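Local coordinates for protein diaminopimelate decarboxylase (PDB 1TWI) that catalyses the pyridoxal-phosphate-dependent decarboxylation of meso-diaminopimelate to L-lysine, the last step of lysine biosynthesis, as a homodimer, at residues 321-333 and 387-401. Sequence-based numbering, arbitrary orientation.
Sequences DAGMNDMMRPAMY and YGISMANNYNARGRP. With PLP (pyridoxal-5'-phosphate), chain E.
Water 3, gripped by three backbone groups, joins Met328 N to the carbonyls of Tyr387 and Gly388 where Arg329 CG packs on Tyr387 O: the water accepts from Met328 N at 2.9 Å and donates to both Tyr387 O and Gly388 O. Further along, the two segments join directly, Asn393 N donating to Asn325 O at 2.8 Å on a lone pair in the carbonyl plane, with an N-H...O angle of 154°. The Asn325 side chain, its CG set between the backbone N and carbonyl carbon (chi1 69°), crosses that of Arg398 at about a right angle. The amide rests on the aliphatic part of the arginine, OD1 lying 3.3 Å from Arg398 CD, while ND2 adds a weak bond to Asn393 O. Water 2 bridges the guanidinium to the acidic side chain, accepting from Arg398 NH1 at 2.7 Å and lying 2.8 Å from Asp326 OD2. That same carboxylate oxygen takes Gly323 N on its anti lone pair, which helps close the turn alongside Asp326 N and Met327 N donating to Gly323 O, and Pro401 CD packs 3.3 Å from Asp326 OD1. Met391 CE meets Met332 CE in an apolar patch and lies 3.7 Å from Tyr333 OH. Met391, Arg329, Tyr333 and Tyr387 belong to one lysine pocket, where Tyr387 OH donates to the cofactor phosphate, which approaches at its ring edge, and Tyr395 of the second subunit packs on Tyr387 and Met391; this chain's Tyr395, hydrogen-bonded through OH to Glu359, belongs to the other site. Segment 387-401 lies in the loop between strands 378-382 and 402-407; against it lies the turn entering helix 329-333, backed by Tyr33 of strand 32-36 and Leu302 of strand 300-311.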
ATOM      1  N   ASP A 321     -10.589  -1.335 -14.911  1.00 13.95           N
ATOM      2  CA  ASP A 321     -10.771  -2.209 -13.758  1.00 15.28           C
ATOM      3  C   ASP A 321      -9.520  -2.572 -12.959  1.00 15.78           C
ATOM      4  O   ASP A 321      -9.596  -3.336 -11.989  1.00 16.35           O
ATOM      5  CB  ASP A 321     -11.623  -3.448 -14.109  1.00 14.73           C
ATOM      6  CG  ASP A 321     -11.054  -4.281 -15.224  1.00 14.15           C
ATOM      7  OD1 ASP A 321      -9.830  -4.159 -15.540  1.00 11.71           O
ATOM      8  OD2 ASP A 321     -11.853  -5.083 -15.792  1.00 15.77           O
ATOM      9  N   ALA A 322      -8.386  -2.018 -13.364  1.00 13.50           N
ATOM     10  CA  ALA A 322      -7.154  -2.139 -12.588  1.00 14.54           C
ATOM     11  C   ALA A 322      -7.204  -0.920 -11.668  1.00 14.35           C
ATOM     12  O   ALA A 322      -7.745   0.138 -12.035  1.00 15.76           O
ATOM     13  CB  ALA A 322      -5.916  -2.048 -13.471  1.00 11.89           C
ATOM     14  N   GLY A 323      -6.590  -1.020 -10.499  1.00 15.18           N
ATOM     15  CA  GLY A 323      -6.645   0.102  -9.573  1.00 13.62           C
ATOM     16  C   GLY A 323      -5.419   0.112  -8.683  1.00 14.75           C
ATOM     17  O   GLY A 323      -4.621  -0.825  -8.695  1.00 13.13           O
ATOM     18  N   MET A 324      -5.268   1.161  -7.885  1.00 14.38           N
ATOM     19  CA  MET A 324      -4.101   1.266  -7.023  1.00 15.51           C
ATOM     20  C   MET A 324      -3.885   0.037  -6.097  1.00 14.97           C
ATOM     21  O   MET A 324      -2.741  -0.253  -5.738  1.00 16.10           O
ATOM     22  CB  MET A 324      -4.180   2.551  -6.183  1.00 14.36           C
ATOM     23  CG  MET A 324      -5.342   2.575  -5.177  1.00 15.11           C
ATOM     24  SD  MET A 324      -5.369   4.122  -4.240  1.00 18.53           S
ATOM     25  CE  MET A 324      -4.153   3.773  -2.902  1.00 17.55           C
ATOM     26  N   ASN A 325      -4.950  -0.652  -5.689  1.00 14.95           N
ATOM     27  CA  ASN A 325      -4.751  -1.836  -4.825  1.00 16.21           C
ATOM     28  C   ASN A 325      -3.992  -2.970  -5.632  1.00 16.06           C
ATOM     29  O   ASN A 325      -3.304  -3.846  -5.061  1.00 14.72           O
ATOM     30  CB  ASN A 325      -6.120  -2.358  -4.336  1.00 17.69           C
ATOM     31  CG  ASN A 325      -6.938  -2.959  -5.473  1.00 19.17           C
ATOM     32  OD1 ASN A 325      -7.416  -2.240  -6.386  1.00 18.01           O
ATOM     33  ND2 ASN A 325      -7.081  -4.287  -5.448  1.00 18.20           N
ATOM     34  N   ASP A 326      -4.154  -2.961  -6.956  1.00 14.82           N
ATOM     35  CA  ASP A 326      -3.462  -3.947  -7.831  1.00 14.34           C
ATOM     36  C   ASP A 326      -1.989  -3.544  -8.105  1.00 12.84           C
ATOM     37  O   ASP A 326      -1.119  -4.412  -8.323  1.00 12.47           O
ATOM     38  CB  ASP A 326      -4.159  -4.047  -9.214  1.00 15.59           C
ATOM     39  CG  ASP A 326      -5.650  -4.380  -9.105  1.00 18.02           C
ATOM     40  OD1 ASP A 326      -5.976  -5.413  -8.482  1.00 17.30           O
ATOM     41  OD2 ASP A 326      -6.480  -3.616  -9.639  1.00 16.56           O
ATOM     42  N   MET A 327      -1.730  -2.241  -8.133  1.00 12.05           N
ATOM     43  CA  MET A 327      -0.413  -1.724  -8.496  1.00 13.52           C
ATOM     44  C   MET A 327      -0.364  -0.318  -7.910  1.00 13.98           C
ATOM     45  O   MET A 327      -0.967   0.619  -8.441  1.00 14.42           O
ATOM     46  CB  MET A 327      -0.301  -1.682 -10.009  1.00 13.37           C
ATOM     47  CG  MET A 327       1.158  -1.802 -10.503  1.00 14.56           C
ATOM     48  SD  MET A 327       2.109  -0.253 -10.405  1.00 16.83           S
ATOM     49  CE  MET A 327       1.409   0.699 -11.894  1.00 13.97           C
ATOM     50  N   MET A 328       0.365  -0.196  -6.810  1.00 13.22           N
ATOM     51  CA  MET A 328       0.422   1.026  -6.026  1.00 14.03           C
ATOM     52  C   MET A 328       1.410   2.108  -6.433  1.00 15.41           C
ATOM     53  O   MET A 328       1.375   3.195  -5.829  1.00 14.44           O
ATOM     54  CB  MET A 328       0.744   0.661  -4.572  1.00 14.48           C
ATOM     55  CG  MET A 328      -0.343  -0.186  -3.886  1.00 14.70           C
ATOM     56  SD  MET A 328      -1.682   0.942  -3.348  1.00 17.46           S
ATOM     57  CE  MET A 328      -0.853   1.530  -1.824  1.00 16.71           C
ATOM     58  N   ARG A 329       2.265   1.856  -7.425  1.00 15.11           N
ATOM     59  CA  ARG A 329       3.323   2.862  -7.698  1.00 18.48           C
ATOM     60  C   ARG A 329       2.857   4.269  -8.043  1.00 17.51           C
ATOM     61  O   ARG A 329       3.341   5.235  -7.458  1.00 18.45           O
ATOM     62  CB  ARG A 329       4.335   2.396  -8.766  1.00 20.27           C
ATOM     63  CG  ARG A 329       5.149   1.160  -8.438  1.00 27.49           C
ATOM     64  CD  ARG A 329       6.306   1.079  -9.491  1.00 30.71           C
ATOM     65  NE  ARG A 329       7.344   2.053  -9.194  1.00 32.30           N
ATOM     66  CZ  ARG A 329       7.805   3.009 -10.004  1.00 31.93           C
ATOM     67  NH1 ARG A 329       7.358   3.208 -11.231  1.00 34.85           N
ATOM     68  NH2 ARG A 329       8.775   3.783  -9.548  1.00 34.96           N
ATOM     69  N   PRO A 330       1.939   4.411  -9.007  1.00 18.86           N
ATOM     70  CA  PRO A 330       1.497   5.785  -9.312  1.00 18.98           C
ATOM     71  C   PRO A 330       0.806   6.482  -8.132  1.00 21.92           C
ATOM     72  O   PRO A 330       1.128   7.646  -7.824  1.00 21.48           O
ATOM     73  CB  PRO A 330       0.547   5.612 -10.502  1.00 20.24           C
ATOM     74  CG  PRO A 330       1.073   4.322 -11.201  1.00 18.32           C
ATOM     75  CD  PRO A 330       1.362   3.434  -9.957  1.00 18.62           C
ATOM     76  N   ALA A 331      -0.137   5.808  -7.465  1.00 21.12           N
ATOM     77  CA  ALA A 331      -0.818   6.429  -6.338  1.00 25.05           C
ATOM     78  C   ALA A 331       0.103   6.831  -5.176  1.00 26.06           C
ATOM     79  O   ALA A 331      -0.039   7.909  -4.563  1.00 28.06           O
ATOM     80  CB  ALA A 331      -1.949   5.518  -5.835  1.00 25.55           C
ATOM     81  N   MET A 332       1.083   5.991  -4.904  1.00 25.93           N
ATOM     82  CA  MET A 332       2.005   6.205  -3.831  1.00 25.18           C
ATOM     83  C   MET A 332       3.178   7.159  -4.099  1.00 26.37           C
ATOM     84  O   MET A 332       3.585   7.908  -3.206  1.00 23.59           O
ATOM     85  CB  MET A 332       2.558   4.842  -3.450  1.00 29.71           C
ATOM     86  CG  MET A 332       3.267   4.777  -2.169  1.00 31.36           C
ATOM     87  SD  MET A 332       3.157   3.032  -1.663  1.00 35.96           S
ATOM     88  CE  MET A 332       4.321   3.165  -0.279  1.00 29.35           C
ATOM     89  N   TYR A 333       3.716   7.134  -5.321  1.00 24.45           N
ATOM     90  CA  TYR A 333       4.897   7.924  -5.613  1.00 25.06           C
ATOM     91  C   TYR A 333       4.725   8.882  -6.774  1.00 23.22           C
ATOM     92  O   TYR A 333       5.675   9.565  -7.135  1.00 23.45           O
ATOM     93  CB  TYR A 333       6.090   6.986  -5.956  1.00 27.27           C
ATOM     94  CG  TYR A 333       6.387   5.827  -4.985  1.00 28.50           C
ATOM     95  CD1 TYR A 333       7.102   6.032  -3.791  1.00 29.89           C
ATOM     96  CD2 TYR A 333       5.957   4.524  -5.267  1.00 29.59           C
ATOM     97  CE1 TYR A 333       7.376   4.957  -2.895  1.00 29.23           C
ATOM     98  CE2 TYR A 333       6.226   3.438  -4.374  1.00 29.25           C
ATOM     99  CZ  TYR A 333       6.934   3.673  -3.199  1.00 30.03           C
ATOM    100  OH  TYR A 333       7.223   2.620  -2.332  1.00 32.21           O
ATOM    101  N   TYR A 387       7.634  -4.327  -7.557  1.00  9.47           N
ATOM    102  CA  TYR A 387       6.858  -3.487  -6.634  1.00 11.44           C
ATOM    103  C   TYR A 387       5.501  -3.289  -7.250  1.00 12.54           C
ATOM    104  O   TYR A 387       4.957  -2.197  -7.238  1.00 12.57           O
ATOM    105  CB  TYR A 387       7.556  -2.153  -6.426  1.00 11.98           C
ATOM    106  CG  TYR A 387       9.013  -2.396  -6.023  1.00 11.58           C
ATOM    107  CD1 TYR A 387       9.325  -2.919  -4.781  1.00 11.22           C
ATOM    108  CD2 TYR A 387      10.042  -2.195  -6.930  1.00 11.79           C
ATOM    109  CE1 TYR A 387      10.672  -3.252  -4.436  1.00  9.68           C
ATOM    110  CE2 TYR A 387      11.375  -2.505  -6.634  1.00 11.70           C
ATOM    111  CZ  TYR A 387      11.693  -3.039  -5.380  1.00 12.06           C
ATOM    112  OH  TYR A 387      13.005  -3.347  -5.087  1.00 12.86           O
ATOM    113  N   GLY A 388       5.015  -4.361  -7.854  1.00 10.96           N
ATOM    114  CA  GLY A 388       3.683  -4.354  -8.426  1.00 11.25           C
ATOM    115  C   GLY A 388       2.854  -5.300  -7.582  1.00 11.35           C
ATOM    116  O   GLY A 388       2.215  -4.891  -6.595  1.00 11.06           O
ATOM    117  N   ILE A 389       2.852  -6.588  -7.922  1.00 10.69           N
ATOM    118  CA  ILE A 389       2.074  -7.515  -7.105  1.00 10.29           C
ATOM    119  C   ILE A 389       2.691  -7.524  -5.695  1.00 10.75           C
ATOM    120  O   ILE A 389       1.979  -7.726  -4.713  1.00 12.04           O
ATOM    121  CB  ILE A 389       2.054  -8.941  -7.745  1.00  9.77           C
ATOM    122  CG1 ILE A 389       0.979  -9.828  -7.067  1.00  7.58           C
ATOM    123  CG2 ILE A 389       3.440  -9.643  -7.576  1.00  9.61           C
ATOM    124  CD1 ILE A 389      -0.501  -9.421  -7.441  1.00  9.98           C
ATOM    125  N   SER A 390       3.990  -7.277  -5.559  1.00 10.55           N
ATOM    126  CA  SER A 390       4.575  -7.362  -4.200  1.00 11.59           C
ATOM    127  C   SER A 390       4.017  -6.309  -3.229  1.00 12.93           C
ATOM    128  O   SER A 390       4.126  -6.487  -2.024  1.00 12.67           O
ATOM    129  CB  SER A 390       6.108  -7.283  -4.229  1.00 11.77           C
ATOM    130  OG  SER A 390       6.567  -5.978  -4.586  1.00 13.24           O
ATOM    131  N   MET A 391       3.405  -5.234  -3.734  1.00 12.92           N
ATOM    132  CA  MET A 391       2.819  -4.240  -2.818  1.00 14.39           C
ATOM    133  C   MET A 391       1.304  -4.218  -2.988  1.00 15.10           C
ATOM    134  O   MET A 391       0.643  -3.348  -2.419  1.00 18.04           O
ATOM    135  CB  MET A 391       3.394  -2.825  -3.088  1.00 14.33           C
ATOM    136  CG  MET A 391       4.939  -2.752  -2.931  1.00 17.77           C
ATOM    137  SD  MET A 391       5.712  -1.093  -3.003  1.00 23.07           S
ATOM    138  CE  MET A 391       5.231  -0.422  -1.479  1.00 20.97           C
ATOM    139  N   ALA A 392       0.737  -5.145  -3.756  1.00 13.04           N
ATOM    140  CA  ALA A 392      -0.727  -5.130  -3.979  1.00 13.15           C
ATOM    141  C   ALA A 392      -1.476  -5.332  -2.654  1.00 15.89           C
ATOM    142  O   ALA A 392      -0.928  -5.939  -1.719  1.00 15.09           O
ATOM    143  CB  ALA A 392      -1.115  -6.251  -4.976  1.00 10.04           C
ATOM    144  N   ASN A 393      -2.720  -4.864  -2.547  1.00 14.57           N
ATOM    145  CA  ASN A 393      -3.415  -5.066  -1.291  1.00 14.51           C
ATOM    146  C   ASN A 393      -4.909  -5.183  -1.578  1.00 14.49           C
ATOM    147  O   ASN A 393      -5.278  -5.237  -2.727  1.00 13.19           O
ATOM    148  CB  ASN A 393      -3.136  -3.880  -0.405  1.00 16.16           C
ATOM    149  CG  ASN A 393      -3.397  -2.577  -1.126  1.00 18.80           C
ATOM    150  OD1 ASN A 393      -2.458  -1.816  -1.461  1.00 24.38           O
ATOM    151  ND2 ASN A 393      -4.639  -2.307  -1.394  1.00 12.24           N
ATOM    152  N   ASN A 394      -5.750  -5.202  -0.549  1.00 11.62           N
ATOM    153  CA  ASN A 394      -7.186  -5.359  -0.725  1.00 12.97           C
ATOM    154  C   ASN A 394      -7.948  -4.071  -0.457  1.00 13.17           C
ATOM    155  O   ASN A 394      -9.167  -4.096  -0.174  1.00 13.91           O
ATOM    156  CB  ASN A 394      -7.721  -6.442   0.229  1.00 14.98           C
ATOM    157  CG  ASN A 394      -7.252  -7.843  -0.155  1.00 17.84           C
ATOM    158  OD1 ASN A 394      -7.293  -8.239  -1.341  1.00 16.69           O
ATOM    159  ND2 ASN A 394      -6.852  -8.607   0.825  1.00 20.12           N
ATOM    160  N   TYR A 395      -7.264  -2.942  -0.548  1.00 11.70           N
ATOM    161  CA  TYR A 395      -7.940  -1.669  -0.291  1.00 14.09           C
ATOM    162  C   TYR A 395      -9.226  -1.509  -1.098  1.00 13.12           C
ATOM    163  O   TYR A 395      -9.256  -1.835  -2.297  1.00 14.01           O
ATOM    164  CB  TYR A 395      -6.969  -0.509  -0.547  1.00 13.31           C
ATOM    165  CG  TYR A 395      -7.507   0.840  -0.155  1.00 12.81           C
ATOM    166  CD1 TYR A 395      -8.127   1.036   1.080  1.00 13.95           C
ATOM    167  CD2 TYR A 395      -7.310   1.949  -1.000  1.00 14.17           C
ATOM    168  CE1 TYR A 395      -8.542   2.333   1.487  1.00 13.15           C
ATOM    169  CE2 TYR A 395      -7.711   3.222  -0.632  1.00 14.43           C
ATOM    170  CZ  TYR A 395      -8.335   3.406   0.632  1.00 15.93           C
ATOM    171  OH  TYR A 395      -8.767   4.665   0.993  1.00 14.42           O
ATOM    172  N   ASN A 396     -10.276  -1.024  -0.430  1.00 12.52           N
ATOM    173  CA  ASN A 396     -11.633  -0.859  -1.009  1.00 12.61           C
ATOM    174  C   ASN A 396     -12.270  -2.251  -1.183  1.00 12.59           C
ATOM    175  O   ASN A 396     -13.191  -2.403  -1.961  1.00 13.00           O
ATOM    176  CB  ASN A 396     -11.626  -0.115  -2.375  1.00 12.54           C
ATOM    177  CG  ASN A 396     -11.467   1.394  -2.218  1.00 13.05           C
ATOM    178  OD1 ASN A 396     -10.820   1.886  -1.280  1.00 16.44           O
ATOM    179  ND2 ASN A 396     -12.048   2.120  -3.123  1.00 12.95           N
ATOM    180  N   ALA A 397     -11.781  -3.242  -0.422  1.00 13.13           N
ATOM    181  CA  ALA A 397     -12.271  -4.633  -0.467  1.00 11.89           C
ATOM    182  C   ALA A 397     -12.294  -5.195  -1.891  1.00 10.91           C
ATOM    183  O   ALA A 397     -13.324  -5.671  -2.381  1.00 10.01           O
ATOM    184  CB  ALA A 397     -13.694  -4.766   0.198  1.00 11.61           C
ATOM    185  N   ARG A 398     -11.134  -5.136  -2.533  1.00 11.61           N
ATOM    186  CA  ARG A 398     -10.973  -5.622  -3.903  1.00 13.91           C
ATOM    187  C   ARG A 398      -9.948  -6.755  -3.837  1.00 13.54           C
ATOM    188  O   ARG A 398      -8.893  -6.601  -3.196  1.00 13.08           O
ATOM    189  CB  ARG A 398     -10.415  -4.508  -4.812  1.00 14.38           C
ATOM    190  CG  ARG A 398     -11.378  -3.419  -5.133  1.00 15.80           C
ATOM    191  CD  ARG A 398     -10.671  -2.303  -5.914  1.00 20.26           C
ATOM    192  NE  ARG A 398     -11.746  -1.422  -6.325  1.00 25.87           N
ATOM    193  CZ  ARG A 398     -12.212  -1.351  -7.566  1.00 29.42           C
ATOM    194  NH1 ARG A 398     -11.631  -2.105  -8.520  1.00 27.39           N
ATOM    195  NH2 ARG A 398     -13.313  -0.615  -7.807  1.00 27.90           N
ATOM    196  N   GLY A 399     -10.263  -7.891  -4.455  1.00 12.51           N
ATOM    197  CA  GLY A 399      -9.314  -8.996  -4.440  1.00 13.90           C
ATOM    198  C   GLY A 399      -8.007  -8.732  -5.230  1.00 15.46           C
ATOM    199  O   GLY A 399      -8.003  -7.982  -6.226  1.00 16.72           O
ATOM    200  N   ARG A 400      -6.892  -9.324  -4.808  1.00 14.18           N
ATOM    201  CA  ARG A 400      -5.659  -9.106  -5.571  1.00 12.45           C
ATOM    202  C   ARG A 400      -5.890  -9.840  -6.872  1.00 13.15           C
ATOM    203  O   ARG A 400      -6.552 -10.891  -6.921  1.00 14.70           O
ATOM    204  CB  ARG A 400      -4.427  -9.565  -4.791  1.00 13.77           C
ATOM    205  CG  ARG A 400      -4.083  -8.468  -3.724  1.00 14.13           C
ATOM    206  CD  ARG A 400      -3.065  -8.941  -2.728  1.00 16.87           C
ATOM    207  NE  ARG A 400      -3.616  -9.994  -1.869  1.00 17.19           N
ATOM    208  CZ  ARG A 400      -2.893 -10.638  -0.950  1.00 18.73           C
ATOM    209  NH1 ARG A 400      -1.609 -10.326  -0.777  1.00 17.80           N
ATOM    210  NH2 ARG A 400      -3.430 -11.611  -0.222  1.00 16.52           N
ATOM    211  N   PRO A 401      -5.341  -9.301  -7.962  1.00 14.07           N
ATOM    212  CA  PRO A 401      -5.535  -9.893  -9.282  1.00 13.21           C
ATOM    213  C   PRO A 401      -4.816 -11.170  -9.668  1.00 12.81           C
ATOM    214  O   PRO A 401      -3.842 -11.597  -9.037  1.00 12.44           O
ATOM    215  CB  PRO A 401      -5.117  -8.755 -10.180  1.00 13.48           C
ATOM    216  CG  PRO A 401      -3.886  -8.221  -9.398  1.00 16.83           C
ATOM    217  CD  PRO A 401      -4.285  -8.252  -7.991  1.00 12.10           C
TER
HETATM  218  N1  PLP E1501      19.191  -4.646  -1.604  1.00 11.88           N
HETATM  219  C2  PLP E1501      18.585  -3.997  -0.542  1.00 13.84           C
HETATM  220  C2A PLP E1501      19.323  -4.061   0.817  1.00  9.82           C
HETATM  221  C3  PLP E1501      17.362  -3.375  -0.778  1.00 13.40           C
HETATM  222  O3  PLP E1501      16.795  -2.750   0.286  1.00 14.70           O
HETATM  223  C4  PLP E1501      16.752  -3.335  -2.004  1.00 12.19           C
HETATM  224  C4A PLP E1501      15.377  -2.601  -2.156  1.00 15.34           C
HETATM  225  O4A PLP E1501      14.807  -2.334  -1.145  1.00 31.71           O
HETATM  226  C5  PLP E1501      17.365  -3.991  -3.096  1.00 11.70           C
HETATM  227  C6  PLP E1501      18.578  -4.615  -2.853  1.00 10.63           C
HETATM  228  C5A PLP E1501      16.847  -4.053  -4.526  1.00 11.40           C
HETATM  229  O4P PLP E1501      16.675  -2.732  -5.102  1.00 14.22           O
HETATM  230  P   PLP E1501      16.271  -2.539  -6.622  1.00 12.13           P
HETATM  231  O1P PLP E1501      16.184  -1.075  -6.769  1.00 12.88           O
HETATM  232  O2P PLP E1501      14.932  -3.204  -6.769  1.00 12.61           O
HETATM  233  O3P PLP E1501      17.315  -3.132  -7.455  1.00 13.65           O
HETATM  234  O   HOH W   1      -8.204  -6.128  -7.931  1.00 28.25           O
HETATM  235  O   HOH W   2      -9.039  -2.762  -8.924  1.00 30.75           O
HETATM  236  O   HOH W   3       2.262  -2.270  -6.252  1.00 14.22           O